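Local coordinates for protein probable glutathione S-transferase GSTU1 (Oryza sativa, PDB 1OYJ) that catalyses the conjugation of reduced glutathione to a wide range of hydrophobic electrophiles, as a tau-class glutathione transferase of rice, at residues E136-E139 with I140-L144; D112-L115 with Y116-S120; T83-L86 with L87-N91; C21-A24 with M25-G29. All coordinates share one frame; numbering follows the deposited sequence.

Contact 1 (E136-E139 with I140-L144). With GSH (glutathione), chain O.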
loop_
_atom_site.group_PDB
_atom_site.type_symbol
_atom_site.label_atom_id
_atom_site.label_comp_id
_atom_site.label_asym_id
_atom_site.label_seq_id
_atom_site.Cartn_x
_atom_site.Cartn_y
_atom_site.Cartn_z
ATOM N N GLU A 136 19.655 11.357 0.025
ATOM C CA GLU A 136 18.227 11.197 -0.141
ATOM C C GLU A 136 17.750 10.450 1.113
ATOM O O GLU A 136 16.681 10.752 1.588
ATOM C CB GLU A 136 17.847 10.397 -1.411
ATOM C CG GLU A 136 18.157 11.132 -2.744
ATOM C CD GLU A 136 17.268 10.712 -3.904
ATOM O OE1 GLU A 136 16.383 11.521 -4.314
ATOM O OE2 GLU A 136 17.510 9.631 -4.408
ATOM N N MET A 137 18.552 9.492 1.611
ATOM C CA MET A 137 18.172 8.765 2.836
ATOM C C MET A 137 18.037 9.719 4.008
ATOM O O MET A 137 17.023 9.685 4.714
ATOM C CB MET A 137 19.085 7.598 3.200
ATOM C CG MET A 137 18.607 6.856 4.498
ATOM S SD MET A 137 16.834 6.234 4.491
ATOM C CE MET A 137 17.109 4.897 3.515
ATOM N N ALA A 138 19.021 10.600 4.179
ATOM C CA ALA A 138 18.945 11.570 5.276
ATOM C C ALA A 138 17.659 12.397 5.220
ATOM O O ALA A 138 17.110 12.701 6.269
ATOM C CB ALA A 138 20.071 12.470 5.271
ATOM N N GLU A 139 17.256 12.834 4.019
ATOM C CA GLU A 139 16.104 13.648 3.842
ATOM C C GLU A 139 14.840 12.836 4.131
ATOM O O GLU A 139 13.936 13.380 4.692
ATOM C CB GLU A 139 16.086 14.269 2.408
ATOM C CG GLU A 139 15.079 15.303 2.219
ATOM C CD GLU A 139 15.280 16.525 3.113
ATOM O OE1 GLU A 139 16.414 16.764 3.659
ATOM O OE2 GLU A 139 14.216 17.200 3.250
ATOM N N ILE A 140 14.785 11.571 3.725
ATOM C CA ILE A 140 13.657 10.678 4.100
ATOM C C ILE A 140 13.509 10.631 5.693
ATOM O O ILE A 140 12.412 10.800 6.270
ATOM C CB ILE A 140 13.944 9.313 3.557
ATOM C CG1 ILE A 140 13.572 9.347 2.098
ATOM C CG2 ILE A 140 13.058 8.225 4.237
ATOM C CD1 ILE A 140 13.911 8.184 1.387
ATOM N N LEU A 141 14.630 10.503 6.353
ATOM C CA LEU A 141 14.605 10.457 7.808
ATOM C C LEU A 141 14.170 11.821 8.376
ATOM O O LEU A 141 13.437 11.882 9.365
ATOM C CB LEU A 141 15.957 10.049 8.352
ATOM C CG LEU A 141 16.423 8.640 7.847
ATOM C CD1 LEU A 141 17.839 8.352 8.438
ATOM C CD2 LEU A 141 15.448 7.644 8.362
ATOM N N ARG A 142 14.574 12.892 7.715
ATOM C CA ARG A 142 14.142 14.228 8.173
ATOM C C ARG A 142 12.651 14.404 7.959
ATOM O O ARG A 142 11.961 15.047 8.774
ATOM C CB ARG A 142 14.914 15.349 7.435
ATOM C CG ARG A 142 16.287 15.677 7.954
ATOM C CD ARG A 142 16.965 16.806 7.138
ATOM N NE ARG A 142 18.413 16.781 7.209
ATOM C CZ ARG A 142 19.209 16.463 6.184
ATOM N NH1 ARG A 142 18.715 16.098 4.991
ATOM N NH2 ARG A 142 20.513 16.490 6.364
ATOM N N THR A 143 12.130 13.810 6.903
ATOM C CA THR A 143 10.707 13.846 6.609
ATOM C C THR A 143 9.890 13.060 7.667
ATOM O O THR A 143 8.877 13.604 8.204
ATOM C CB THR A 143 10.417 13.237 5.188
ATOM O OG1 THR A 143 11.058 14.040 4.220
ATOM C CG2 THR A 143 8.931 13.242 4.886
ATOM N N LEU A 144 10.407 11.894 8.059
ATOM C CA LEU A 144 9.800 11.110 9.130
ATOM C C LEU A 144 9.839 11.908 10.434
ATOM O O LEU A 144 8.833 12.011 11.244
ATOM C CB LEU A 144 10.394 9.710 9.264
ATOM C CG LEU A 144 9.980 8.866 8.052
ATOM C CD1 LEU A 144 10.932 7.711 7.884
ATOM C CD2 LEU A 144 8.446 8.442 8.130
HETATM N N1 GSH O . 8.999 6.874 -8.694
HETATM C CA1 GSH O . 10.310 6.563 -8.121
HETATM C C1 GSH O . 11.355 7.016 -9.115
HETATM O O11 GSH O . 12.200 6.239 -9.541
HETATM O O12 GSH O . 11.363 8.158 -9.530
HETATM C CB1 GSH O . 10.425 7.261 -6.715
HETATM C CG1 GSH O . 11.746 6.933 -6.006
HETATM C CD1 GSH O . 11.974 7.397 -4.551
HETATM O OE1 GSH O . 11.202 7.072 -3.666
HETATM N N2 GSH O . 13.089 8.099 -4.327
HETATM C CA2 GSH O . 13.670 8.350 -3.005
HETATM C C2 GSH O . 13.665 9.801 -2.665
HETATM O O2 GSH O . 14.360 10.245 -1.723
HETATM C CB2 GSH O . 15.070 7.768 -2.919
HETATM S SG2 GSH O . 14.974 5.982 -3.132
HETATM N N3 GSH O . 12.807 10.516 -3.453
HETATM C CA3 GSH O . 12.513 11.913 -3.177
HETATM C C3 GSH O . 11.751 12.189 -1.881
HETATM O O31 GSH O . 11.148 11.224 -1.302
HETATM O O32 GSH O . 11.750 13.386 -1.436
HETATM O O HOH W 1 11.857 16.608 4.117
#

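Contact 2 (D112-L115 with Y116-S120). With GSH (glutathione), chain O.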
loop_
_atom_site.group_PDB
_atom_site.type_symbol
_atom_site.label_atom_id
_atom_site.label_comp_id
_atom_site.label_asym_id
_atom_site.label_seq_id
_atom_site.Cartn_x
_atom_site.Cartn_y
_atom_site.Cartn_z
ATOM N N ASP A 112 6.694 2.042 3.434
ATOM C CA ASP A 112 6.833 0.982 2.445
ATOM C C ASP A 112 7.446 1.496 1.153
ATOM O O ASP A 112 8.188 0.777 0.507
ATOM C CB ASP A 112 5.496 0.360 2.118
ATOM C CG ASP A 112 5.166 -0.822 2.991
ATOM O OD1 ASP A 112 4.258 -1.608 2.646
ATOM O OD2 ASP A 112 5.798 -1.103 3.975
ATOM N N ARG A 113 7.121 2.737 0.778
ATOM C CA ARG A 113 7.608 3.273 -0.467
ATOM C C ARG A 113 9.054 3.707 -0.389
ATOM O O ARG A 113 9.643 3.784 -1.442
ATOM C CB ARG A 113 6.806 4.503 -0.943
ATOM C CG ARG A 113 5.391 4.244 -1.423
ATOM C CD ARG A 113 4.463 5.527 -1.681
ATOM N NE ARG A 113 3.231 5.016 -2.325
ATOM C CZ ARG A 113 3.166 4.706 -3.643
ATOM N NH1 ARG A 113 2.091 4.133 -4.143
ATOM N NH2 ARG A 113 4.165 5.041 -4.467
ATOM N N LYS A 114 9.592 4.040 0.794
ATOM C CA LYS A 114 10.883 4.677 0.845
ATOM C C LYS A 114 12.075 3.857 1.460
ATOM O O LYS A 114 13.184 3.809 0.900
ATOM C CB LYS A 114 10.725 6.004 1.629
ATOM C CG LYS A 114 9.754 7.043 0.915
ATOM C CD LYS A 114 10.369 7.714 -0.373
ATOM C CE LYS A 114 9.354 8.562 -1.118
ATOM N NZ LYS A 114 9.867 9.281 -2.370
ATOM N N LEU A 115 11.808 3.175 2.573
ATOM C CA LEU A 115 12.880 2.678 3.431
ATOM C C LEU A 115 13.632 1.525 2.751
ATOM O O LEU A 115 14.852 1.558 2.537
ATOM C CB LEU A 115 12.336 2.286 4.798
ATOM C CG LEU A 115 12.328 3.321 5.915
ATOM C CD1 LEU A 115 13.773 3.659 6.317
ATOM C CD2 LEU A 115 11.681 4.584 5.450
ATOM N N TYR A 116 12.912 0.507 2.440
ATOM C CA TYR A 116 13.571 -0.653 1.890
ATOM C C TYR A 116 14.312 -0.334 0.618
ATOM O O TYR A 116 15.501 -0.624 0.506
ATOM C CB TYR A 116 12.576 -1.712 1.639
ATOM C CG TYR A 116 13.143 -2.936 0.985
ATOM C CD1 TYR A 116 13.885 -3.801 1.712
ATOM C CD2 TYR A 116 12.859 -3.243 -0.315
ATOM C CE1 TYR A 116 14.370 -4.940 1.179
ATOM C CE2 TYR A 116 13.347 -4.424 -0.883
ATOM C CZ TYR A 116 14.110 -5.262 -0.103
ATOM O OH TYR A 116 14.647 -6.448 -0.584
ATOM N N ASP A 117 13.654 0.275 -0.335
ATOM C CA ASP A 117 14.289 0.528 -1.618
ATOM C C ASP A 117 15.405 1.547 -1.532
ATOM O O ASP A 117 16.478 1.408 -2.156
ATOM C CB ASP A 117 13.274 1.046 -2.664
ATOM C CG ASP A 117 12.145 0.026 -3.020
ATOM O OD1 ASP A 117 12.432 -1.134 -3.356
ATOM O OD2 ASP A 117 10.919 0.342 -2.927
ATOM N N CYS A 118 15.162 2.615 -0.790
ATOM C CA CYS A 118 16.115 3.659 -0.749
ATOM C C CYS A 118 17.282 3.251 0.077
ATOM O O CYS A 118 18.413 3.648 -0.197
ATOM C CB CYS A 118 15.484 4.958 -0.291
ATOM S SG CYS A 118 14.000 5.353 -1.310
ATOM N N GLY A 119 17.020 2.418 1.084
ATOM C CA GLY A 119 18.096 1.877 1.845
ATOM C C GLY A 119 19.000 0.959 1.071
ATOM O O GLY A 119 20.249 1.041 1.251
ATOM N N SER A 120 18.420 0.122 0.217
ATOM C CA SER A 120 19.194 -0.837 -0.504
ATOM C C SER A 120 20.224 -0.160 -1.446
ATOM O O SER A 120 21.342 -0.693 -1.655
ATOM C CB SER A 120 18.304 -1.729 -1.371
ATOM O OG SER A 120 17.468 -2.515 -0.538
HETATM N N1 GSH O . 8.999 6.874 -8.694
HETATM C CA1 GSH O . 10.310 6.563 -8.121
HETATM C C1 GSH O . 11.355 7.016 -9.115
HETATM O O11 GSH O . 12.200 6.239 -9.541
HETATM O O12 GSH O . 11.363 8.158 -9.530
HETATM C CB1 GSH O . 10.425 7.261 -6.715
HETATM C CG1 GSH O . 11.746 6.933 -6.006
HETATM C CD1 GSH O . 11.974 7.397 -4.551
HETATM O OE1 GSH O . 11.202 7.072 -3.666
HETATM N N2 GSH O . 13.089 8.099 -4.327
HETATM C CA2 GSH O . 13.670 8.350 -3.005
HETATM C C2 GSH O . 13.665 9.801 -2.665
HETATM O O2 GSH O . 14.360 10.245 -1.723
HETATM C CB2 GSH O . 15.070 7.768 -2.919
HETATM S SG2 GSH O . 14.974 5.982 -3.132
HETATM N N3 GSH O . 12.807 10.516 -3.453
HETATM C CA3 GSH O . 12.513 11.913 -3.177
HETATM C C3 GSH O . 11.751 12.189 -1.881
HETATM O O31 GSH O . 11.148 11.224 -1.302
HETATM O O32 GSH O . 11.750 13.386 -1.436
HETATM O O HOH W 2 10.167 -0.059 2.917
#

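Contact 3 (T83-L86 with L87-N91)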
loop_
_atom_site.group_PDB
_atom_site.type_symbol
_atom_site.label_atom_id
_atom_site.label_comp_id
_atom_site.label_asym_id
_atom_site.label_seq_id
_atom_site.Cartn_x
_atom_site.Cartn_y
_atom_site.Cartn_z
ATOM N N THR A 83 -7.475 -7.304 21.478
ATOM C CA THR A 83 -6.083 -6.946 21.756
ATOM C C THR A 83 -5.794 -5.467 21.515
ATOM O O THR A 83 -6.544 -4.805 20.819
ATOM C CB THR A 83 -5.185 -7.791 20.860
ATOM O OG1 THR A 83 -5.392 -7.481 19.441
ATOM C CG2 THR A 83 -5.495 -9.272 21.054
ATOM N N PRO A 84 -4.756 -4.907 22.133
ATOM C CA PRO A 84 -4.478 -3.494 21.944
ATOM C C PRO A 84 -4.323 -3.215 20.456
ATOM O O PRO A 84 -3.695 -3.987 19.748
ATOM C CB PRO A 84 -3.173 -3.259 22.720
ATOM C CG PRO A 84 -2.959 -4.439 23.540
ATOM C CD PRO A 84 -3.808 -5.542 23.062
ATOM N N HIS A 85 -4.921 -2.128 19.998
ATOM C CA HIS A 85 -5.083 -1.833 18.595
ATOM C C HIS A 85 -3.900 -1.030 18.060
ATOM O O HIS A 85 -3.313 -0.231 18.775
ATOM C CB HIS A 85 -6.383 -1.050 18.365
ATOM C CG HIS A 85 -6.434 0.240 19.123
ATOM N ND1 HIS A 85 -7.048 0.352 20.348
ATOM C CD2 HIS A 85 -5.865 1.450 18.876
ATOM C CE1 HIS A 85 -6.873 1.582 20.811
ATOM N NE2 HIS A 85 -6.186 2.277 19.923
ATOM N N LEU A 86 -3.550 -1.262 16.812
ATOM C CA LEU A 86 -2.481 -0.492 16.151
ATOM C C LEU A 86 -3.061 0.781 15.532
ATOM O O LEU A 86 -2.384 1.786 15.446
ATOM C CB LEU A 86 -1.814 -1.328 15.061
ATOM C CG LEU A 86 -0.923 -2.440 15.602
ATOM C CD1 LEU A 86 -0.486 -3.297 14.430
ATOM C CD2 LEU A 86 0.191 -1.871 16.385
ATOM N N LEU A 87 -4.312 0.693 15.080
ATOM C CA LEU A 87 -5.012 1.843 14.548
ATOM C C LEU A 87 -6.208 2.082 15.435
ATOM O O LEU A 87 -6.795 1.154 15.949
ATOM C CB LEU A 87 -5.482 1.544 13.140
ATOM C CG LEU A 87 -4.405 1.378 12.070
ATOM C CD1 LEU A 87 -4.942 0.728 10.875
ATOM C CD2 LEU A 87 -3.830 2.673 11.765
ATOM N N PRO A 88 -6.627 3.326 15.604
ATOM C CA PRO A 88 -7.778 3.581 16.489
ATOM C C PRO A 88 -9.022 3.016 15.863
ATOM O O PRO A 88 -9.152 3.145 14.661
ATOM C CB PRO A 88 -7.891 5.104 16.524
ATOM C CG PRO A 88 -6.789 5.648 15.649
ATOM C CD PRO A 88 -6.093 4.524 14.953
ATOM N N PRO A 89 -9.902 2.357 16.602
ATOM C CA PRO A 89 -11.187 1.939 16.015
ATOM C C PRO A 89 -12.042 3.123 15.667
ATOM O O PRO A 89 -12.134 3.967 16.493
ATOM C CB PRO A 89 -11.834 1.151 17.132
ATOM C CG PRO A 89 -10.663 0.722 18.006
ATOM C CD PRO A 89 -9.751 1.873 17.975
ATOM N N ALA A 90 -12.524 3.266 14.435
ATOM C CA ALA A 90 -13.497 4.335 14.131
ATOM C C ALA A 90 -14.860 3.836 14.621
ATOM O O ALA A 90 -15.883 4.481 14.414
ATOM C CB ALA A 90 -13.537 4.671 12.640
ATOM N N ASN A 91 -14.828 2.659 15.262
ATOM C CA ASN A 91 -15.972 2.022 15.910
ATOM C C ASN A 91 -16.338 2.766 17.206
ATOM O O ASN A 91 -17.033 2.223 18.057
ATOM C CB ASN A 91 -15.689 0.523 16.248
ATOM C CG ASN A 91 -14.756 -0.186 15.225
ATOM O OD1 ASN A 91 -13.748 0.384 14.779
ATOM N ND2 ASN A 91 -15.066 -1.454 14.907
#

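Contact 4 (C21-A24 with M25-G29)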
loop_
_atom_site.group_PDB
_atom_site.type_symbol
_atom_site.label_atom_id
_atom_site.label_comp_id
_atom_site.label_asym_id
_atom_site.label_seq_id
_atom_site.Cartn_x
_atom_site.Cartn_y
_atom_site.Cartn_z
ATOM N N CYS A 21 5.308 -7.980 11.783
ATOM C CA CYS A 21 4.245 -8.818 12.180
ATOM C C CYS A 21 4.645 -9.508 13.495
ATOM O O CYS A 21 3.805 -9.785 14.348
ATOM C CB CYS A 21 4.013 -9.896 11.139
ATOM S SG CYS A 21 3.818 -9.308 9.466
ATOM N N ARG A 22 5.928 -9.841 13.647
ATOM C CA ARG A 22 6.360 -10.407 14.964
ATOM C C ARG A 22 6.069 -9.432 16.142
ATOM O O ARG A 22 5.547 -9.882 17.209
ATOM C CB ARG A 22 7.865 -10.801 15.039
ATOM C CG ARG A 22 8.236 -11.975 14.024
ATOM C CD ARG A 22 9.746 -12.208 13.791
ATOM N NE ARG A 22 10.136 -12.102 12.421
ATOM C CZ ARG A 22 11.380 -12.019 12.024
ATOM N NH1 ARG A 22 11.641 -11.868 10.750
ATOM N NH2 ARG A 22 12.358 -12.014 12.906
ATOM N N ILE A 23 6.489 -8.181 15.980
ATOM C CA ILE A 23 6.290 -7.155 17.029
ATOM C C ILE A 23 4.814 -6.951 17.311
ATOM O O ILE A 23 4.418 -6.832 18.442
ATOM C CB ILE A 23 6.982 -5.866 16.583
ATOM C CG1 ILE A 23 8.502 -6.101 16.644
ATOM C CG2 ILE A 23 6.591 -4.640 17.376
ATOM C CD1 ILE A 23 9.242 -5.001 15.816
ATOM N N ALA A 24 3.993 -6.910 16.242
ATOM C CA ALA A 24 2.563 -6.685 16.410
ATOM C C ALA A 24 1.855 -7.812 17.166
ATOM O O ALA A 24 1.048 -7.558 18.088
ATOM C CB ALA A 24 1.935 -6.409 15.099
ATOM N N MET A 25 2.205 -9.055 16.853
ATOM C CA MET A 25 1.722 -10.168 17.632
ATOM C C MET A 25 2.222 -10.132 19.074
ATOM O O MET A 25 1.438 -10.292 20.009
ATOM C CB MET A 25 2.071 -11.497 16.916
ATOM C CG MET A 25 1.151 -11.702 15.723
ATOM S SD MET A 25 1.308 -13.263 14.848
ATOM C CE MET A 25 2.907 -13.144 14.005
ATOM N N ALA A 26 3.511 -9.886 19.279
ATOM C CA ALA A 26 4.011 -9.719 20.621
ATOM C C ALA A 26 3.250 -8.650 21.368
ATOM O O ALA A 26 2.856 -8.844 22.552
ATOM C CB ALA A 26 5.476 -9.407 20.611
ATOM N N GLU A 27 3.053 -7.522 20.744
ATOM C CA GLU A 27 2.317 -6.388 21.388
ATOM C C GLU A 27 0.941 -6.802 21.801
ATOM O O GLU A 27 0.410 -6.284 22.796
ATOM C CB GLU A 27 2.185 -5.153 20.490
ATOM C CG GLU A 27 3.428 -4.285 20.399
ATOM C CD GLU A 27 3.752 -3.654 21.717
ATOM O OE1 GLU A 27 2.989 -2.807 22.190
ATOM O OE2 GLU A 27 4.770 -4.023 22.267
ATOM N N LYS A 28 0.362 -7.699 21.004
ATOM C CA LYS A 28 -0.977 -8.136 21.197
ATOM C C LYS A 28 -1.164 -9.370 22.107
ATOM O O LYS A 28 -2.261 -9.789 22.337
ATOM C CB LYS A 28 -1.633 -8.375 19.818
ATOM C CG LYS A 28 -1.934 -7.072 19.044
ATOM C CD LYS A 28 -2.381 -7.305 17.601
ATOM C CE LYS A 28 -3.006 -5.991 17.031
ATOM N NZ LYS A 28 -4.439 -5.773 17.423
ATOM N N GLY A 29 -0.081 -9.942 22.564
ATOM C CA GLY A 29 -0.144 -11.173 23.350
ATOM C C GLY A 29 -0.472 -12.378 22.494
ATOM O O GLY A 29 -0.920 -13.386 23.014
#

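Contact 1 (E136-E139 with I140-L144)
E139 and R142, three residues apart on helix 127-148, form a salt bridge along the helix, with R142 NH1 2.7 Å from E139 OE1. The nitrogen meets this oxygen nearly along its C-O axis. A single N-H bond joins the two groups, and the carboxylate and guanidinium planes are turned 40° against each other. E139 carries CG opposite its backbone nitrogen (chi1 -169°) and bends at the next bond, which swings the carboxylate forward to R142 and T143. A138 CB covers one face of the guanidinium, 3.9 Å from R142 NH1. The other carboxylate oxygen is satisfied by a water, which donates to E139 OE2 at 2.6 Å and to T143 OG1 at 2.7 Å; both oxygens of E139 are thus engaged. Beneath these side chains the amides of I140, L141, R142 and T143 donate to the carbonyls of E136, M137, A138 and E139, the regular bonds of an alpha helix.

Another side of the helix is apolar. M137 SD lies 4.1 Å from L141 CG, and F185 packs on both residues, while I140 rests on Y110 of helix 97-124. At the ligand, E136 OE2 approaches GSH CB2 to 3.4 Å and I140 CD1 comes 3.8 Å from the cysteinyl carbonyl O2 of GSH, by packing; E136 also has a long, weak ion pair with R121. Such division into a polar and an apolar side marks an amphipathic helix of the all-helical C-terminal domain of glutathione transferases, here also forming one wall of a glutathione pocket.

Contact 2 (D112-L115 with Y116-S120)
K114 and C118, one turn apart on helix 97-124, grip the same glutathione, a case of i, i+4 spacing in the helical C-terminal domain bringing two side chains to one ligand. K114 NZ donates to the glycyl carboxylate oxygen GSH O31 at 2.6 Å and to the gamma-glutamyl amide oxygen GSH OE1 at 2.9 Å. The lysine turns at its second torsion (chi2 -73°) and runs extended from there, which lays the aliphatic chain alongside the ligand and places the ammonium between the two acceptors. C118 SG is covalently joined to GSH SG2 at 2.2 Å, a mixed disulfide that ties the ligand to the helix.

Backbone bonding is uneven along this stretch. G119 N donates to L115 O at 2.7 Å, but between D112 and Y116 a water intervenes: it accepts from Y116 N at 2.8 Å and donates to D112 O at the longer distance of 3.2 Å. The carboxylate of D112 is occupied elsewhere, in a salt bridge with R20.

Around this polar frame comes the packing. I140 of helix 127-148 touches K114, L115 and C118, and L115 also meets L144. R113 packs on H53 of the second subunit while pairing with D109 in its own chain, and the ring of Y116 stands edge-to-face with F17. Y116 O takes two bonds from S120, its N and its OG arriving from opposite faces of the carbonyl plane, and the hydroxyl oxygen S120 OG ends 4.2 Å above the Y116 ring plane, over its centre.

Contact 3 (T83-L86 with L87-N91)
H85 and P89 meet through a CH-pi contact. P89 CD stands 3.8 Å from the centroid of the H85 imidazole and only 6° off the ring normal, with the two side chains crossing at about a right angle. The first torsion of H85 (chi1 59°) tucks CG between the backbone nitrogen and the carbonyl carbon, which brings the ring over the chain that follows.

Van der Waals contacts reach the same ring obliquely. H85 CD2 lies 3.1 Å from L87 O and 3.7 Å from P88 CA. L86 and L87 turn their side chains into the protein, onto helices 69-79, 97-124 and 164-169.

Polar support comes from beyond the loop. The two carboxylate oxygens of D77 accept one amide each, OD1 that of L86 and OD2 that of L87, while R161 donates to H85 O and R101 to P88 O.

This loop links the thioredoxin-like domain to the helical one. P84, P88 and P89 have no amide hydrogen to give, so they can take part in backbone bonding only as acceptors; the path relies largely on ring packing, on the side chains of D77, R101 and R161, and on the backbone bonding of L86 with F164.

Contact 4 (C21-A24 with M25-G29)
M25 curls back over C21 one turn earlier in helix 16-28. Its chain bends at the last torsion (chi3 -71°), which folds the methyl toward the preceding turn, so that M25 CE lies 3.5 Å from C21 O and 4.5 Å from C21 CB. The same carbonyl accepts the amide M25 N at 3.1 Å. Further along, E27 CG sits 3.4 Å from I23 O and K28 CG 3.2 Å from A24 O, the aliphatic parts of both charged residues lying against carbonyls of the turn before; A26 CB approaches R22 O in the same manner. The amides of A26, E27 and K28 donate to R22, I23 and A24, and the last of these bonds is bent, with an angle of 133° at the hydrogen. A Schellman motif follows: G29 takes a positive phi of 74°, and G29 N donates to A26 O at 3.1 Å.

This helix is the connection in the beta-alpha-beta unit of strands 7-11 and 33-36, part of the thioredoxin-like N-terminal domain. C21 and M25 rest on L9 of the first strand, while A24 packs on L73 and L76 of helix 69-79, and I23 and A26 meet S206 of helix 205-210. Polar ends are fixed outside the two segments. R22 NE forms a salt bridge with D11 and R22 NH2 bonds to W13 O, whereas E27 OE2 is hydrogen-bonded to S206 OG. K28 NZ is surrounded by acceptors: the carboxylate of D77, L76 O, T83 OG1 and P84 O.

Overall arrangement
Contacts 1 and 2 lie on consecutive helices of the C-terminal domain and touch directly, I140 CD1 packing on K114 and C118, and together they line one glutathione pocket. Contact 4, on a helix of the N-terminal domain, is buried, whereas contacts 1 to 3 are partly buried, contact 3 in the irregular loop beside it; K28 NZ bonds to T83 OG1 and P84 O, and L86 packs on A24. Contacts 2 and 4 are on opposite sides of the chain's centre, about 23 Å apart between centres. Their chemistry follows place: a direct salt bridge with a water bridge beside it in contact 1, ligand bonds in contact 2, proline-ring packing in contact 3, and regular backbone bonding with a Schellman end in contact 4.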